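Local structure of conserved exported protein (Bacteroides fragilis, 3CLW) at residues K6-D11 with L427-Y432; A46-K51 with G385-T390; G233-L238 with N293-E298; S263-K268 with S300-N305; V366-L371 with K391-T396. The protein probably hydrolyses O-glycosidic bonds, as a TIM-barrel glycoside hydrolase of family 30 would, although its own substrate is not established. One frame throughout, in Å; residues are numbered along the deposited sequence. Where two conformers were deposited one is given.

Overall arrangement
Contact 1 lies in the beta-sandwich built from both ends of the chain, and the other four lie on the TIM-barrel side or next to it. Contacts 2 and 5 belong together, with centres about 8 Å apart: Glu-386 O and Leu-371 N of paired strands are 2.7 Å apart, and Leu-49 CD2 packs on Ile-368 CD1. Contacts 3 and 4, about 16 Å between centres, follow each other along helix 285-300 and the loop after it. These two pairs flank the barrel, on opposite sides of the chain's centre, with about 38 Å between the centres of contacts 2 and 4. Contact 1 approaches contact 5 to about 10 Å between nearest atoms.

Contact 1. Residues K6-D11 with L427-Y432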
# COMPACT_ATOMS: atom_id res chain seq x y z
N LYS A 6 -28.40 15.97 -4.29
CA LYS A 6 -27.18 16.76 -4.33
C LYS A 6 -26.58 16.73 -5.73
O LYS A 6 -26.71 15.75 -6.44
CB LYS A 6 -26.20 16.24 -3.29
CG LYS A 6 -26.52 16.71 -1.89
CD LYS A 6 -26.27 15.63 -0.86
CE LYS A 6 -26.39 16.22 0.55
NZ LYS A 6 -26.13 15.18 1.62
N VAL A 7 -25.94 17.83 -6.12
CA VAL A 7 -25.45 18.00 -7.49
C VAL A 7 -23.95 18.28 -7.53
O VAL A 7 -23.46 19.21 -6.88
CB VAL A 7 -26.27 19.06 -8.31
CG1 VAL A 7 -26.78 20.16 -7.42
CG2 VAL A 7 -25.46 19.65 -9.44
N PHE A 8 -23.22 17.46 -8.30
CA PHE A 8 -21.78 17.56 -8.37
C PHE A 8 -21.34 17.87 -9.78
O PHE A 8 -21.80 17.24 -10.75
CB PHE A 8 -21.14 16.25 -7.92
CG PHE A 8 -21.26 16.00 -6.45
CD1 PHE A 8 -20.23 16.35 -5.59
CD2 PHE A 8 -22.41 15.43 -5.93
CE1 PHE A 8 -20.34 16.12 -4.23
CE2 PHE A 8 -22.54 15.20 -4.56
CZ PHE A 8 -21.50 15.54 -3.72
N ILE A 9 -20.46 18.85 -9.89
CA ILE A 9 -19.89 19.24 -11.18
C ILE A 9 -18.44 18.83 -11.25
O ILE A 9 -17.64 19.17 -10.37
CB ILE A 9 -20.07 20.75 -11.48
CG1 ILE A 9 -21.56 21.11 -11.59
CG2 ILE A 9 -19.33 21.15 -12.79
CD1 ILE A 9 -22.23 21.50 -10.31
N ILE A 10 -18.14 18.05 -12.28
CA ILE A 10 -16.81 17.58 -12.58
C ILE A 10 -16.11 18.61 -13.45
O ILE A 10 -16.65 19.05 -14.47
CB ILE A 10 -16.89 16.22 -13.28
CG1 ILE A 10 -17.48 15.18 -12.31
CG2 ILE A 10 -15.51 15.80 -13.87
CD1 ILE A 10 -17.44 13.74 -12.79
N ASP A 11 -14.90 18.99 -13.07
CA ASP A 11 -14.14 19.98 -13.82
C ASP A 11 -12.81 19.41 -14.36
O ASP A 11 -11.80 19.35 -13.66
CB ASP A 11 -13.98 21.24 -12.95
CG ASP A 11 -13.21 22.34 -13.64
OD1 ASP A 11 -13.07 22.34 -14.90
OD2 ASP A 11 -12.73 23.22 -12.88
N LEU A 427 -20.83 11.84 2.92
CA LEU A 427 -20.65 11.50 1.52
C LEU A 427 -19.31 12.01 0.95
O LEU A 427 -19.03 13.23 0.94
CB LEU A 427 -21.82 12.03 0.70
CG LEU A 427 -21.79 11.76 -0.80
CD1 LEU A 427 -22.24 10.32 -1.12
CD2 LEU A 427 -22.64 12.76 -1.55
N MET A 428 -18.49 11.06 0.46
CA MET A 428 -17.15 11.34 -0.07
C MET A 428 -17.12 10.96 -1.53
O MET A 428 -17.58 9.88 -1.92
CB MET A 428 -16.07 10.57 0.71
CG MET A 428 -15.80 11.06 2.14
SD MET A 428 -14.85 9.90 3.14
CE MET A 428 -16.20 8.94 3.79
N ILE A 429 -16.59 11.84 -2.37
CA ILE A 429 -16.60 11.59 -3.78
C ILE A 429 -15.43 12.30 -4.43
O ILE A 429 -15.07 13.41 -4.03
CB ILE A 429 -17.99 11.91 -4.39
CG1 ILE A 429 -17.99 11.78 -5.91
CG2 ILE A 429 -18.41 13.28 -3.99
CD1 ILE A 429 -19.39 11.76 -6.50
N SER A 430 -14.82 11.63 -5.41
CA SER A 430 -13.59 12.08 -6.08
C SER A 430 -13.64 11.58 -7.51
O SER A 430 -14.34 10.61 -7.79
CB SER A 430 -12.33 11.54 -5.36
OG SER A 430 -12.34 10.11 -5.25
N SER A 431 -12.92 12.24 -8.41
CA SER A 431 -12.90 11.86 -9.83
C SER A 431 -11.50 11.82 -10.42
O SER A 431 -10.60 12.47 -9.91
CB SER A 431 -13.80 12.78 -10.65
OG SER A 431 -15.13 12.75 -10.17
N TYR A 432 -11.33 11.06 -11.50
CA TYR A 432 -10.00 10.78 -12.07
C TYR A 432 -10.23 10.59 -13.51
O TYR A 432 -11.30 10.15 -13.88
CB TYR A 432 -9.38 9.47 -11.48
CG TYR A 432 -9.41 9.49 -9.99
CD1 TYR A 432 -8.29 9.88 -9.26
CD2 TYR A 432 -10.57 9.18 -9.30
CE1 TYR A 432 -8.34 9.97 -7.91
CE2 TYR A 432 -10.63 9.25 -7.93
CZ TYR A 432 -9.51 9.65 -7.24
OH TYR A 432 -9.54 9.72 -5.88
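Two strands of the beta-sandwich that accompanies the barrel in family 30 enzymes meet through Phe-8 on 6-11 and Leu-427 and Ile-429 on 427-432. No backbone bond joins them: the strand axes run 8.6 Å apart at an angle of 27°, and side chains fill the interval. Phe-8 and Leu-427 come from opposite directions, the ring's CZ 3.7 Å from Leu-427 CD2. Its next corner, CE1, lies 3.4 Å from Ile-429 CG2, a snug fit. That methyl is available because Ile-429 sends CG1 anti to its backbone N (chi1 175°), leaving CG2 between the N and the carbonyl carbon. Both methyls reach the ring obliquely.

Further along, Ile-10 puts CD1 3.6 Å from Ser-431 OG. The hydroxyl does its polar work elsewhere, in a hydrogen bond with Thr-440 OG1 of the adjacent strand 438-444, so it meets the isoleucine methyl by simple packing. From strand 408-414, Pro-414 packs on Phe-8, and Ile-412 on Ile-10 and Ser-431. Meanwhile Phe-8 is tied through its backbone to Ser-453 and Asn-455. Strands with no bond between these two stretches, and mostly apolar side chains packed between them, are typical of a beta-sandwich core.

Contact 2. Residues A46-K51 with G385-T390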
# COMPACT_ATOMS: atom_id res chain seq x y z
N ALA A 46 -4.28 -15.00 -7.40
CA ALA A 46 -3.65 -14.15 -8.41
C ALA A 46 -4.66 -13.38 -9.29
O ALA A 46 -4.44 -12.19 -9.60
CB ALA A 46 -2.70 -14.96 -9.27
N ASP A 47 -5.75 -14.04 -9.69
CA ASP A 47 -6.81 -13.35 -10.40
C ASP A 47 -7.45 -12.22 -9.54
O ASP A 47 -7.64 -11.13 -10.05
CB ASP A 47 -7.90 -14.31 -10.92
CG ASP A 47 -7.40 -15.29 -12.01
OD1 ASP A 47 -6.33 -15.07 -12.66
OD2 ASP A 47 -8.11 -16.29 -12.21
N LEU A 48 -7.80 -12.50 -8.29
CA LEU A 48 -8.43 -11.49 -7.39
C LEU A 48 -7.53 -10.26 -7.20
O LEU A 48 -8.02 -9.15 -7.02
CB LEU A 48 -8.80 -12.07 -6.01
CG LEU A 48 -9.98 -13.09 -5.98
CD1 LEU A 48 -9.91 -14.02 -4.77
CD2 LEU A 48 -11.33 -12.40 -6.06
N LEU A 49 -6.21 -10.48 -7.30
CA LEU A 49 -5.22 -9.43 -7.02
C LEU A 49 -4.90 -8.58 -8.24
O LEU A 49 -4.85 -7.37 -8.13
CB LEU A 49 -3.94 -10.08 -6.50
CG LEU A 49 -3.98 -10.78 -5.15
CD1 LEU A 49 -2.62 -11.33 -4.71
CD2 LEU A 49 -4.48 -9.84 -4.12
N PHE A 50 -4.73 -9.22 -9.41
CA PHE A 50 -4.04 -8.62 -10.55
C PHE A 50 -4.82 -8.49 -11.85
O PHE A 50 -4.50 -7.63 -12.67
CB PHE A 50 -2.75 -9.40 -10.86
CG PHE A 50 -1.85 -9.55 -9.68
CD1 PHE A 50 -1.41 -8.40 -8.98
CD2 PHE A 50 -1.45 -10.82 -9.26
CE1 PHE A 50 -0.58 -8.53 -7.86
CE2 PHE A 50 -0.60 -10.97 -8.15
CZ PHE A 50 -0.16 -9.81 -7.45
N LYS A 51 -5.83 -9.35 -12.04
CA LYS A 51 -6.40 -9.54 -13.37
C LYS A 51 -7.47 -8.48 -13.63
O LYS A 51 -8.45 -8.41 -12.92
CB LYS A 51 -6.95 -10.97 -13.53
CG LYS A 51 -7.32 -11.35 -14.96
CD LYS A 51 -7.71 -12.80 -15.03
CE LYS A 51 -8.00 -13.27 -16.45
NZ LYS A 51 -8.33 -14.73 -16.44
N GLY A 385 -5.98 -24.14 2.09
CA GLY A 385 -6.98 -23.43 2.87
C GLY A 385 -8.09 -22.96 1.96
O GLY A 385 -8.10 -23.28 0.79
N GLU A 386 -9.03 -22.20 2.51
CA GLU A 386 -10.15 -21.63 1.76
C GLU A 386 -9.97 -20.10 1.62
O GLU A 386 -9.64 -19.40 2.57
CB GLU A 386 -11.47 -21.92 2.49
CG GLU A 386 -12.73 -21.59 1.68
CD GLU A 386 -13.97 -21.31 2.53
OE1 GLU A 386 -14.04 -21.76 3.71
OE2 GLU A 386 -14.89 -20.63 2.01
N ILE A 387 -10.21 -19.60 0.42
CA ILE A 387 -10.15 -18.18 0.09
C ILE A 387 -11.50 -17.50 0.40
O ILE A 387 -12.56 -17.95 -0.04
CB ILE A 387 -9.78 -18.03 -1.41
CG1 ILE A 387 -8.41 -18.65 -1.67
CG2 ILE A 387 -9.82 -16.58 -1.86
CD1 ILE A 387 -8.29 -19.22 -3.05
N SER A 388 -11.46 -16.43 1.19
CA SER A 388 -12.66 -15.64 1.45
C SER A 388 -12.38 -14.15 1.15
O SER A 388 -11.48 -13.57 1.74
CB SER A 388 -13.06 -15.88 2.91
OG SER A 388 -14.15 -15.09 3.31
N THR A 389 -13.10 -13.53 0.22
CA THR A 389 -12.92 -12.10 -0.03
C THR A 389 -13.60 -11.27 1.06
O THR A 389 -14.64 -11.66 1.57
CB THR A 389 -13.43 -11.65 -1.43
OG1 THR A 389 -14.86 -11.82 -1.52
CG2 THR A 389 -12.75 -12.45 -2.52
N THR A 390 -12.97 -10.16 1.46
CA THR A 390 -13.60 -9.28 2.41
C THR A 390 -14.23 -8.13 1.65
O THR A 390 -13.99 -7.97 0.45
CB THR A 390 -12.60 -8.75 3.47
OG1 THR A 390 -11.68 -7.86 2.84
CG2 THR A 390 -11.84 -9.89 4.14
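Leu-48 turns its CG anti to the carbonyl carbon (chi1 -70°), which carries both methyls off helix 39-50 toward the strand 386-389. Thr-389 answers with chi1 65°: OG1 takes the place between N and carbonyl carbon, and CG2 is swung out to the leucine. The contact thus joins the helix between barrel strands 6-25 and 68-71 to the edge strand of a small three-stranded mixed sheet beside the TIM barrel.

The touching is methyl against methyl. Leu-48 CD2 comes within 3.8 Å of Thr-389 CG2, the two side chains crossing at about a right angle. The other branch works twice: Leu-48 CD1 lies 3.9 Å from Ile-387 CG2 and equally close to the threonine methyl. Ile-387 and Thr-389 sit two apart on the strand, so both turn the same way and receive the leucine together. On the helix side, Lys-41, Lys-44 and Ile-45 also pack on Ile-387, while Leu-49, one residue on from Leu-48, packs against Ile-368 of the middle strand.

Polar bonds fasten the neighbourhood. Lys-41 NZ binds Gly-385 O at the start of the strand, and Asp-47 forms a salt bridge with Arg-120. Thr-389 itself is two-sided: CG2 packs on the leucine, while OG1 accepts a hydrogen bond from the indole NE1 of Trp-394.

Contact 3. Residues G233-L238 with N293-E298; sequences GDMKYL and NRIHKE
A single methyl, Ile-295 CD1, takes nearly the whole contact: both Met-235 and Leu-238 close on it. Met-235 lies across the isoleucine at about a right angle, and because its chain is extended beyond CG (chi3 155°) three of its atoms run past the methyl. Its CE stands 3.8 Å from Ile-295 CD1, with CG and SD each only slightly farther. Leu-238 comes obliquely, its CD1 4.0 Å from Ile-295 CD1.

Both partners sit on a short 3-10 segment, 235-238, in the loop after barrel strand 226-232, and they face helix 285-300. The segment is started by an Asx turn: Asp-234 OD1 accepts from Lys-236 N at 3.1 Å, on the anti side and 32° out of the carboxylate plane. Phe-308 of strand 307-310 packs on all three apolar residues, so the cluster lies between the loop, the helix and the barrel wall.

The charged residues of the helix take no part in the contact. Glu-298 OE1 forms a salt bridge with Lys-297 NZ, whose hydrogen bond is weak at 3.4 Å, and a long one with Arg-294 NE, while OE2 bonds to His-253. Across the contact itself there is no hydrogen bond or salt bridge, which implies that dispersion and close fit, rather than directed bonds, hold the loop to the helix.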
# COMPACT_ATOMS: atom_id res chain seq x y z
N GLY A 233 5.86 4.39 10.34
CA GLY A 233 4.67 3.67 10.79
C GLY A 233 3.44 4.51 11.07
O GLY A 233 2.32 4.00 11.06
N ASP A 234 3.66 5.79 11.31
CA ASP A 234 2.61 6.73 11.69
C ASP A 234 2.92 8.03 10.95
O ASP A 234 4.08 8.49 10.95
CB ASP A 234 2.60 6.92 13.22
CG ASP A 234 1.37 7.69 13.74
OD1 ASP A 234 0.94 8.68 13.11
OD2 ASP A 234 0.84 7.32 14.81
N MET A 235 1.90 8.63 10.32
CA MET A 235 2.11 9.85 9.53
C MET A 235 2.63 11.03 10.42
O MET A 235 3.08 12.03 9.91
CB MET A 235 0.83 10.25 8.78
CG MET A 235 0.47 9.42 7.53
SD MET A 235 -1.31 9.45 7.13
CE MET A 235 -1.21 9.09 5.39
N LYS A 236 2.57 10.88 11.74
CA LYS A 236 2.97 11.98 12.65
C LYS A 236 4.47 12.22 12.58
O LYS A 236 4.92 13.33 12.75
CB LYS A 236 2.49 11.78 14.09
CG LYS A 236 3.28 10.75 14.86
CD LYS A 236 2.71 10.49 16.23
CE LYS A 236 3.47 9.34 16.88
NZ LYS A 236 3.08 9.09 18.31
N TYR A 237 5.22 11.16 12.26
CA TYR A 237 6.67 11.26 12.07
C TYR A 237 7.07 12.06 10.83
O TYR A 237 8.24 12.30 10.60
CB TYR A 237 7.27 9.87 12.06
CG TYR A 237 7.21 9.20 13.41
CD1 TYR A 237 8.17 9.48 14.39
CD2 TYR A 237 6.19 8.30 13.72
CE1 TYR A 237 8.11 8.86 15.64
CE2 TYR A 237 6.13 7.69 14.94
CZ TYR A 237 7.09 7.97 15.91
OH TYR A 237 7.02 7.35 17.14
N LEU A 238 6.10 12.43 10.00
CA LEU A 238 6.39 13.28 8.86
C LEU A 238 6.68 14.75 9.28
O LEU A 238 7.24 15.53 8.51
CB LEU A 238 5.27 13.22 7.83
CG LEU A 238 5.08 11.85 7.12
CD1 LEU A 238 4.04 11.94 6.08
CD2 LEU A 238 6.40 11.32 6.51
N ASN A 293 -4.46 16.64 5.48
CA ASN A 293 -4.35 18.03 4.98
C ASN A 293 -2.99 18.62 5.29
O ASN A 293 -2.40 19.29 4.46
CB ASN A 293 -5.44 18.92 5.58
CG ASN A 293 -6.74 18.87 4.78
OD1 ASN A 293 -6.72 18.71 3.56
ND2 ASN A 293 -7.87 19.04 5.47
N ARG A 294 -2.47 18.34 6.47
CA ARG A 294 -1.16 18.84 6.84
C ARG A 294 -0.05 18.32 5.91
O ARG A 294 0.86 19.08 5.54
CB ARG A 294 -0.84 18.50 8.29
CG ARG A 294 0.20 19.45 8.85
CD ARG A 294 0.57 19.09 10.24
NE ARG A 294 1.78 19.79 10.65
CZ ARG A 294 2.40 19.61 11.81
NH1 ARG A 294 1.92 18.76 12.69
NH2 ARG A 294 3.50 20.30 12.08
N ILE A 295 -0.16 17.04 5.52
CA ILE A 295 0.82 16.42 4.64
C ILE A 295 0.91 17.22 3.35
O ILE A 295 2.01 17.63 2.95
CB ILE A 295 0.47 14.93 4.30
CG1 ILE A 295 0.51 14.05 5.58
CG2 ILE A 295 1.39 14.41 3.21
CD1 ILE A 295 0.14 12.59 5.33
N HIS A 296 -0.23 17.42 2.71
CA HIS A 296 -0.28 18.15 1.46
C HIS A 296 0.18 19.63 1.59
O HIS A 296 0.90 20.13 0.73
CB HIS A 296 -1.67 18.10 0.86
CG HIS A 296 -1.77 18.74 -0.47
ND1 HIS A 296 -0.93 18.41 -1.51
CD2 HIS A 296 -2.57 19.73 -0.94
CE1 HIS A 296 -1.23 19.15 -2.57
NE2 HIS A 296 -2.21 19.96 -2.24
N LYS A 297 -0.22 20.29 2.67
CA LYS A 297 0.19 21.67 2.94
C LYS A 297 1.72 21.75 3.02
O LYS A 297 2.33 22.49 2.25
CB LYS A 297 -0.47 22.21 4.22
CG LYS A 297 -0.29 23.75 4.46
CD LYS A 297 0.07 24.08 5.93
CE LYS A 297 -0.81 23.33 6.96
NZ LYS A 297 -0.33 23.32 8.43
N GLU A 298 2.33 20.97 3.91
CA GLU A 298 3.79 21.01 4.10
C GLU A 298 4.55 20.47 2.92
O GLU A 298 5.55 21.05 2.51
CB GLU A 298 4.26 20.23 5.33
CG GLU A 298 3.55 20.53 6.63
CD GLU A 298 3.68 21.94 7.07
OE1 GLU A 298 2.88 22.35 7.96
OE2 GLU A 298 4.57 22.65 6.53

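Contact 4. Residues S263-K268 with S300-N305; sequences SVLKFK and SANGHN
Leu-265 reaches His-304 and Asn-302 between two loops of the TIM barrel, those leading into the adjacent parallel strands 270-276 and 307-310. Its CB points toward the 300-305 loop, and chi1 of -68° places CG anti to the carbonyl carbon, beside the backbone N. From there the branches part. CD1 settles over one face of the His-304 imidazole, 3.8 Å from the ring centroid and 15° off the normal, a CH-pi contact in which leucine and histidine come from opposite directions. Leu-265 CD2 only grazes Asn-302, with ND2 4.4 Å away.

Each side is shaped by a turn. Leu-265 is the second residue of a type I beta turn closed by Phe-267 N to Val-264 O at 3.0 Å. Phe-256, in the preceding helix, touches Leu-265 and also offers its carbonyl O to Asn-302 ND2, which bonds to Thr-306 OG1 as well. Such loops at the N-terminal ends of the strands lie on the barrel face away from where TIM-barrel enzymes usually carry their active site.

On the histidine side, an Asx turn spans Gly-303: His-304 N donates to Asn-302 OD1 at 2.9 Å, from 55° out of the amide's carbonyl plane.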
# COMPACT_ATOMS: atom_id res chain seq x y z
N SER A 263 18.57 16.46 3.72
CA SER A 263 17.89 16.57 2.44
C SER A 263 18.42 15.53 1.47
O SER A 263 19.64 15.41 1.28
CB SER A 263 18.02 17.98 1.84
OG SER A 263 17.25 18.11 0.65
N VAL A 264 17.50 14.76 0.86
CA VAL A 264 17.86 13.71 -0.11
C VAL A 264 17.51 14.11 -1.54
O VAL A 264 17.77 13.37 -2.48
CB VAL A 264 17.20 12.35 0.27
CG1 VAL A 264 17.78 11.83 1.57
CG2 VAL A 264 15.65 12.46 0.36
N LEU A 265 16.94 15.30 -1.69
CA LEU A 265 16.38 15.77 -2.96
C LEU A 265 17.39 15.76 -4.09
O LEU A 265 17.04 15.52 -5.24
CB LEU A 265 15.76 17.18 -2.79
CG LEU A 265 14.49 17.37 -1.93
CD1 LEU A 265 14.06 18.85 -1.95
CD2 LEU A 265 13.30 16.45 -2.34
N LYS A 266 18.66 15.96 -3.75
CA LYS A 266 19.78 15.99 -4.68
C LYS A 266 20.12 14.66 -5.35
O LYS A 266 20.78 14.63 -6.39
CB LYS A 266 21.03 16.49 -3.95
CG LYS A 266 21.48 15.58 -2.78
CD LYS A 266 22.49 16.32 -1.88
CE LYS A 266 23.02 15.41 -0.77
NZ LYS A 266 23.93 16.10 0.21
N PHE A 267 19.74 13.55 -4.72
CA PHE A 267 20.11 12.24 -5.23
C PHE A 267 19.31 11.92 -6.48
O PHE A 267 18.09 11.93 -6.48
CB PHE A 267 19.98 11.19 -4.15
CG PHE A 267 20.99 11.35 -3.04
CD1 PHE A 267 22.35 11.11 -3.26
CD2 PHE A 267 20.59 11.78 -1.78
CE1 PHE A 267 23.29 11.27 -2.23
CE2 PHE A 267 21.53 11.92 -0.75
CZ PHE A 267 22.87 11.67 -0.98
N LYS A 268 20.05 11.70 -7.56
CA LYS A 268 19.54 11.38 -8.91
C LYS A 268 18.53 10.21 -8.91
O LYS A 268 17.54 10.24 -9.62
CB LYS A 268 20.76 11.02 -9.78
CG LYS A 268 20.51 10.69 -11.24
CD LYS A 268 21.72 9.91 -11.82
CE LYS A 268 21.48 9.52 -13.32
NZ LYS A 268 22.34 8.34 -13.84
N SER A 300 3.60 20.14 -0.32
CA SER A 300 3.50 20.87 -1.59
C SER A 300 4.27 22.22 -1.59
O SER A 300 4.60 22.76 -2.65
CB SER A 300 2.05 21.05 -2.01
OG SER A 300 1.39 21.94 -1.12
N ALA A 301 4.56 22.76 -0.42
CA ALA A 301 5.36 24.00 -0.33
C ALA A 301 6.89 23.74 -0.43
O ALA A 301 7.68 24.66 -0.27
CB ALA A 301 5.00 24.78 0.94
N ASN A 302 7.31 22.50 -0.71
CA ASN A 302 8.74 22.21 -0.85
C ASN A 302 9.35 22.67 -2.19
O ASN A 302 10.57 22.63 -2.38
CB ASN A 302 9.03 20.72 -0.54
CG ASN A 302 8.91 19.80 -1.76
OD1 ASN A 302 8.22 20.10 -2.72
ND2 ASN A 302 9.60 18.67 -1.70
N GLY A 303 8.48 23.08 -3.11
CA GLY A 303 8.92 23.66 -4.38
C GLY A 303 9.52 22.64 -5.33
O GLY A 303 10.25 22.99 -6.27
N HIS A 304 9.19 21.37 -5.10
CA HIS A 304 9.83 20.27 -5.82
C HIS A 304 8.89 19.26 -6.50
O HIS A 304 9.35 18.32 -7.17
CB HIS A 304 10.77 19.55 -4.89
CG HIS A 304 12.20 19.75 -5.23
ND1 HIS A 304 12.94 20.82 -4.77
CD2 HIS A 304 13.04 19.00 -6.00
CE1 HIS A 304 14.18 20.72 -5.24
NE2 HIS A 304 14.26 19.63 -5.98
N ASN A 305 7.58 19.49 -6.31
CA ASN A 305 6.54 18.63 -6.89
C ASN A 305 6.68 17.19 -6.36
O ASN A 305 6.48 16.23 -7.11
CB ASN A 305 6.59 18.69 -8.43
CG ASN A 305 5.24 18.36 -9.08
OD1 ASN A 305 4.18 18.62 -8.52
ND2 ASN A 305 5.29 17.81 -10.29

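Contact 5. Residues V366-L371 with K391-T396; sequences VPIQLL and KMLWTT
Leu-393 and Met-392, in the first turn of helix 391-400, fold round Val-366, Pro-367 and Ile-368 by different conformations. Leu-393 sets CG anti to its backbone N (chi1 -174°), which lays the side chain beside Ile-368, both pointing the same way, with Leu-393 CD1 3.8 Å from Ile-368 CG1. Its other methyl, CD2, covers the centre of one face of Trp-394. Met-392 instead has CG anti to the carbonyl carbon and bends at chi3 (-70°), curling CE back to 3.7 Å from Val-366 O.

The backbones themselves nearly touch here, Pro-367 CA lying 3.9 Å from Leu-393 CA. Accordingly it is Leu-393 CB that meets the proline, 3.7 Å from Pro-367 CB and 3.4 Å from Pro-367 O. The carbonyls are met from the residue before the helix: Thr-390 OG1 lies in hydrogen-bonding range of both Val-366 O and Pro-367 O, with one proton to share between them. The start of strand 368-371 is thereby fixed to the start of the helix.

Met-392 O accepts from Thr-396, one turn on, through its N and, at 2.8 Å, its OG1, the two arriving from opposite faces of the carbonyl plane. Trp-356 NE1, from barrel strand 353-356, bonds to that same hydroxyl. The chemistry implies an apolar seam, whose nearby carbonyls Val-366 O, Pro-367 O and Met-392 O have threonine partners, joining the barrel strand, helix and small sheet.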
# COMPACT_ATOMS: atom_id res chain seq x y z
N VAL A 366 -7.65 -7.33 5.84
CA VAL A 366 -7.07 -7.04 4.52
C VAL A 366 -8.07 -7.60 3.47
O VAL A 366 -9.15 -8.03 3.85
CB VAL A 366 -5.65 -7.64 4.34
CG1 VAL A 366 -4.64 -7.02 5.33
CG2 VAL A 366 -5.69 -9.15 4.46
N PRO A 367 -7.76 -7.46 2.16
CA PRO A 367 -8.63 -7.96 1.07
C PRO A 367 -9.04 -9.45 1.12
O PRO A 367 -10.20 -9.77 0.87
CB PRO A 367 -7.80 -7.69 -0.18
CG PRO A 367 -6.97 -6.52 0.22
CD PRO A 367 -6.60 -6.73 1.63
N ILE A 368 -8.10 -10.34 1.39
CA ILE A 368 -8.36 -11.78 1.34
C ILE A 368 -8.11 -12.39 2.70
O ILE A 368 -7.03 -12.23 3.29
CB ILE A 368 -7.51 -12.53 0.26
CG1 ILE A 368 -7.93 -12.13 -1.16
CG2 ILE A 368 -7.67 -14.07 0.40
CD1 ILE A 368 -6.84 -12.46 -2.26
N GLN A 369 -9.14 -13.06 3.21
CA GLN A 369 -9.03 -13.86 4.42
C GLN A 369 -8.93 -15.35 4.05
O GLN A 369 -9.65 -15.85 3.21
CB GLN A 369 -10.21 -13.61 5.35
CG GLN A 369 -10.21 -14.53 6.55
CD GLN A 369 -11.18 -14.11 7.60
OE1 GLN A 369 -12.26 -13.62 7.29
NE2 GLN A 369 -10.82 -14.30 8.85
N LEU A 370 -7.99 -16.01 4.69
CA LEU A 370 -7.63 -17.39 4.43
C LEU A 370 -8.27 -18.17 5.56
O LEU A 370 -8.04 -17.84 6.71
CB LEU A 370 -6.11 -17.52 4.54
CG LEU A 370 -5.15 -17.47 3.35
CD1 LEU A 370 -5.68 -16.84 2.04
CD2 LEU A 370 -3.89 -16.79 3.83
N LEU A 371 -9.10 -19.16 5.22
CA LEU A 371 -9.82 -19.94 6.26
C LEU A 371 -9.29 -21.36 6.29
O LEU A 371 -9.22 -21.99 5.25
CB LEU A 371 -11.33 -19.93 6.02
CG LEU A 371 -11.97 -18.53 5.93
CD1 LEU A 371 -13.39 -18.56 5.33
CD2 LEU A 371 -11.99 -17.82 7.27
N LYS A 391 -15.05 -7.34 2.32
CA LYS A 391 -15.60 -6.15 1.66
C LYS A 391 -14.51 -5.08 1.38
O LYS A 391 -14.71 -4.18 0.55
CB LYS A 391 -16.75 -5.56 2.49
CG LYS A 391 -17.99 -6.48 2.54
CD LYS A 391 -18.69 -6.50 1.18
CE LYS A 391 -19.87 -7.47 1.16
NZ LYS A 391 -20.56 -7.39 -0.17
N MET A 392 -13.39 -5.21 2.10
CA MET A 392 -12.23 -4.37 1.94
C MET A 392 -11.65 -4.65 0.57
O MET A 392 -11.18 -3.73 -0.08
CB MET A 392 -11.19 -4.61 3.05
CG MET A 392 -11.55 -3.93 4.41
SD MET A 392 -10.63 -4.39 5.88
CE MET A 392 -11.25 -6.08 6.13
N LEU A 393 -11.71 -5.90 0.11
CA LEU A 393 -11.20 -6.16 -1.23
C LEU A 393 -12.04 -5.38 -2.22
O LEU A 393 -11.52 -4.69 -3.08
CB LEU A 393 -11.19 -7.67 -1.56
CG LEU A 393 -10.53 -8.07 -2.90
CD1 LEU A 393 -10.02 -9.50 -2.90
CD2 LEU A 393 -11.51 -7.91 -4.06
N TRP A 394 -13.36 -5.49 -2.10
CA TRP A 394 -14.27 -4.87 -3.05
C TRP A 394 -14.30 -3.33 -3.01
O TRP A 394 -14.38 -2.66 -4.06
CB TRP A 394 -15.64 -5.55 -2.95
CG TRP A 394 -15.47 -7.03 -3.22
CD1 TRP A 394 -15.61 -8.07 -2.31
CD2 TRP A 394 -15.03 -7.64 -4.45
NE1 TRP A 394 -15.34 -9.26 -2.94
CE2 TRP A 394 -14.95 -9.02 -4.23
CE3 TRP A 394 -14.69 -7.13 -5.73
CZ2 TRP A 394 -14.57 -9.92 -5.24
CZ3 TRP A 394 -14.29 -8.00 -6.70
CH2 TRP A 394 -14.23 -9.40 -6.46
N THR A 395 -14.18 -2.75 -1.83
CA THR A 395 -14.17 -1.29 -1.74
C THR A 395 -12.85 -0.72 -2.27
O THR A 395 -12.86 0.37 -2.86
CB THR A 395 -14.44 -0.77 -0.32
OG1 THR A 395 -13.44 -1.25 0.58
CG2 THR A 395 -15.83 -1.23 0.16
N THR A 396 -11.75 -1.45 -2.09
CA THR A 396 -10.48 -1.08 -2.74
C THR A 396 -10.65 -1.12 -4.26
O THR A 396 -10.26 -0.19 -4.97
CB THR A 396 -9.30 -1.99 -2.34
OG1 THR A 396 -9.13 -1.95 -0.92
CG2 THR A 396 -8.00 -1.53 -2.99